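Local coordinates for protein beta-1,4-mannanase (Caldicellulosiruptor saccharolyticus, PDB 1PMH) that binds mannohexaose, and so probably mannan chains, as a family 27 carbohydrate-binding module of a beta-1,4-mannanase, at residues A[89-93]-A[94-98]. Sequence-based numbering, arbitrary orientation.
Sequences MFIPY and DEFSK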
loop_
_atom_site.group_PDB
_atom_site.type_symbol
_atom_site.label_atom_id
_atom_site.label_comp_id
_atom_site.label_asym_id
_atom_site.label_seq_id
_atom_site.Cartn_x
_atom_site.Cartn_y
_atom_site.Cartn_z
HETATM N N MSE A 89 3.491 5.557 -1.556
HETATM C CA MSE A 89 3.215 5.529 -0.124
HETATM C C MSE A 89 3.762 6.789 0.495
HETATM O O MSE A 89 4.875 7.199 0.169
HETATM C CB MSE A 89 3.883 4.287 0.426
HETATM C CG MSE A 89 3.708 4.074 1.862
HETATM SE SE MSE A 89 4.762 2.544 2.478
HETATM C CE MSE A 89 4.182 1.351 1.440
ATOM N N PHE A 90 3.003 7.398 1.411
ATOM C CA PHE A 90 3.326 8.695 1.990
ATOM C C PHE A 90 3.224 8.591 3.508
ATOM O O PHE A 90 2.183 8.180 4.011
ATOM C CB PHE A 90 2.359 9.808 1.523
ATOM C CG PHE A 90 2.213 9.909 0.021
ATOM C CD1 PHE A 90 1.460 9.016 -0.684
ATOM C CD2 PHE A 90 2.823 10.936 -0.658
ATOM C CE1 PHE A 90 1.364 9.071 -2.052
ATOM C CE2 PHE A 90 2.730 11.005 -2.043
ATOM C CZ PHE A 90 2.011 10.056 -2.717
ATOM N N ILE A 91 4.237 9.069 4.216
ATOM C CA ILE A 91 4.186 9.094 5.678
ATOM C C ILE A 91 4.611 10.498 6.101
ATOM O O ILE A 91 5.673 10.958 5.705
ATOM C CB ILE A 91 5.114 8.052 6.343
ATOM C CG1 ILE A 91 5.023 6.678 5.665
ATOM C CG2 ILE A 91 4.761 7.973 7.808
ATOM C CD1 ILE A 91 6.055 6.391 4.584
ATOM N N PRO A 92 3.812 11.193 6.926
ATOM C CA PRO A 92 4.204 12.536 7.420
ATOM C C PRO A 92 5.635 12.483 7.969
ATOM O O PRO A 92 5.932 11.751 8.907
ATOM C CB PRO A 92 3.182 12.805 8.509
ATOM C CG PRO A 92 2.028 12.039 8.145
ATOM C CD PRO A 92 2.483 10.820 7.454
ATOM N N TYR A 93 6.505 13.335 7.444
ATOM C CA TYR A 93 7.916 13.272 7.705
ATOM C C TYR A 93 8.268 13.618 9.113
ATOM O O TYR A 93 9.040 12.904 9.755
ATOM C CB TYR A 93 8.692 14.158 6.736
ATOM C CG TYR A 93 10.181 14.112 6.938
ATOM C CD1 TYR A 93 10.982 13.175 6.289
ATOM C CD2 TYR A 93 10.792 14.972 7.849
ATOM C CE1 TYR A 93 12.335 13.132 6.525
ATOM C CE2 TYR A 93 12.149 14.920 8.084
ATOM C CZ TYR A 93 12.912 13.985 7.427
ATOM O OH TYR A 93 14.268 13.910 7.660
ATOM N N ASP A 94 7.748 14.728 9.611
ATOM C CA ASP A 94 8.201 15.213 10.916
ATOM C C ASP A 94 7.856 14.214 12.014
ATOM O O ASP A 94 8.707 13.835 12.813
ATOM C CB ASP A 94 7.632 16.598 11.198
ATOM C CG ASP A 94 8.276 17.667 10.334
ATOM O OD1 ASP A 94 9.390 17.488 9.791
ATOM O OD2 ASP A 94 7.694 18.753 10.152
ATOM N N GLU A 95 6.603 13.772 12.036
ATOM C CA GLU A 95 6.199 12.794 13.032
ATOM C C GLU A 95 6.898 11.457 12.858
ATOM O O GLU A 95 7.312 10.807 13.815
ATOM C CB GLU A 95 4.691 12.613 12.992
ATOM C CG GLU A 95 3.917 13.804 13.534
ATOM C CD GLU A 95 4.321 14.171 14.954
ATOM O OE1 GLU A 95 4.429 13.249 15.790
ATOM O OE2 GLU A 95 4.564 15.368 15.232
ATOM N N PHE A 96 7.073 11.027 11.615
ATOM C CA PHE A 96 7.772 9.770 11.375
ATOM C C PHE A 96 9.229 9.836 11.806
ATOM O O PHE A 96 9.764 8.923 12.420
ATOM C CB PHE A 96 7.599 9.364 9.897
ATOM C CG PHE A 96 8.086 7.995 9.515
ATOM C CD1 PHE A 96 8.043 6.926 10.390
ATOM C CD2 PHE A 96 8.514 7.747 8.230
ATOM C CE1 PHE A 96 8.494 5.684 9.985
ATOM C CE2 PHE A 96 8.916 6.503 7.806
ATOM C CZ PHE A 96 8.912 5.462 8.687
ATOM N N SER A 97 9.874 10.959 11.524
ATOM C CA SER A 97 11.261 11.160 11.923
ATOM C C SER A 97 11.463 11.105 13.422
ATOM O O SER A 97 12.461 10.569 13.900
ATOM C CB SER A 97 11.789 12.493 11.372
ATOM O OG SER A 97 11.190 13.624 11.989
ATOM N N LYS A 98 10.483 11.572 14.169
ATOM C CA LYS A 98 10.520 11.589 15.634
ATOM C C LYS A 98 10.242 10.219 16.248
ATOM O O LYS A 98 10.659 9.905 17.349
ATOM C CB LYS A 98 9.515 12.614 16.180
ATOM C CG LYS A 98 10.135 13.957 16.523
ATOM C CD LYS A 98 9.696 15.077 15.604
ATOM C CE LYS A 98 10.838 15.511 14.696
ATOM N NZ LYS A 98 10.356 16.033 13.402
#
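P92 and F96 are joined across the turn where strand 89-92 runs into the helix that begins at Y93, the axes of segments 89-92 and 94-98 standing 75° apart. This strand-to-helix turn begins the connection from strand 84-92 in one sheet of the jellyroll beta-sandwich to strand 102-109 in the other, and P92 occupies the N-cap: a proline has no N-H to give and its ring fixes phi, which suits a residue ending a strand. Its carbonyl O takes the first helical bond, from F96 N at 3.0 Å, and Y93 O takes the next, from S97 N at 2.8 Å and 160°. F96 swings back toward the end of the strand, its chi1 of -172° setting CG opposite the backbone N, and this ring atom meets the methyl CG2 of I91 at 3.7 Å. Bulky and apolar, both suit this buried side, where F103 and Y169 also pack on I91 and T138 on F96. The Y93 ring leaves the helix in a different direction, though it too touches T138. Its hydroxyl bonds to N125 and the ring makes a cation-pi contact with K129, so an aromatic with a polar end serves both. A leucine in place of Y93 would probably leave N125 without its hydroxyl partner and K129 without a ring. In the last turn, D94 O accepts a bond from K98 N at 3.2 Å. One face of the Y93 ring receives S97 CB, while D94 OD1 sits at the ring edge, in plane, 3.5 Å from CD2 of Y93.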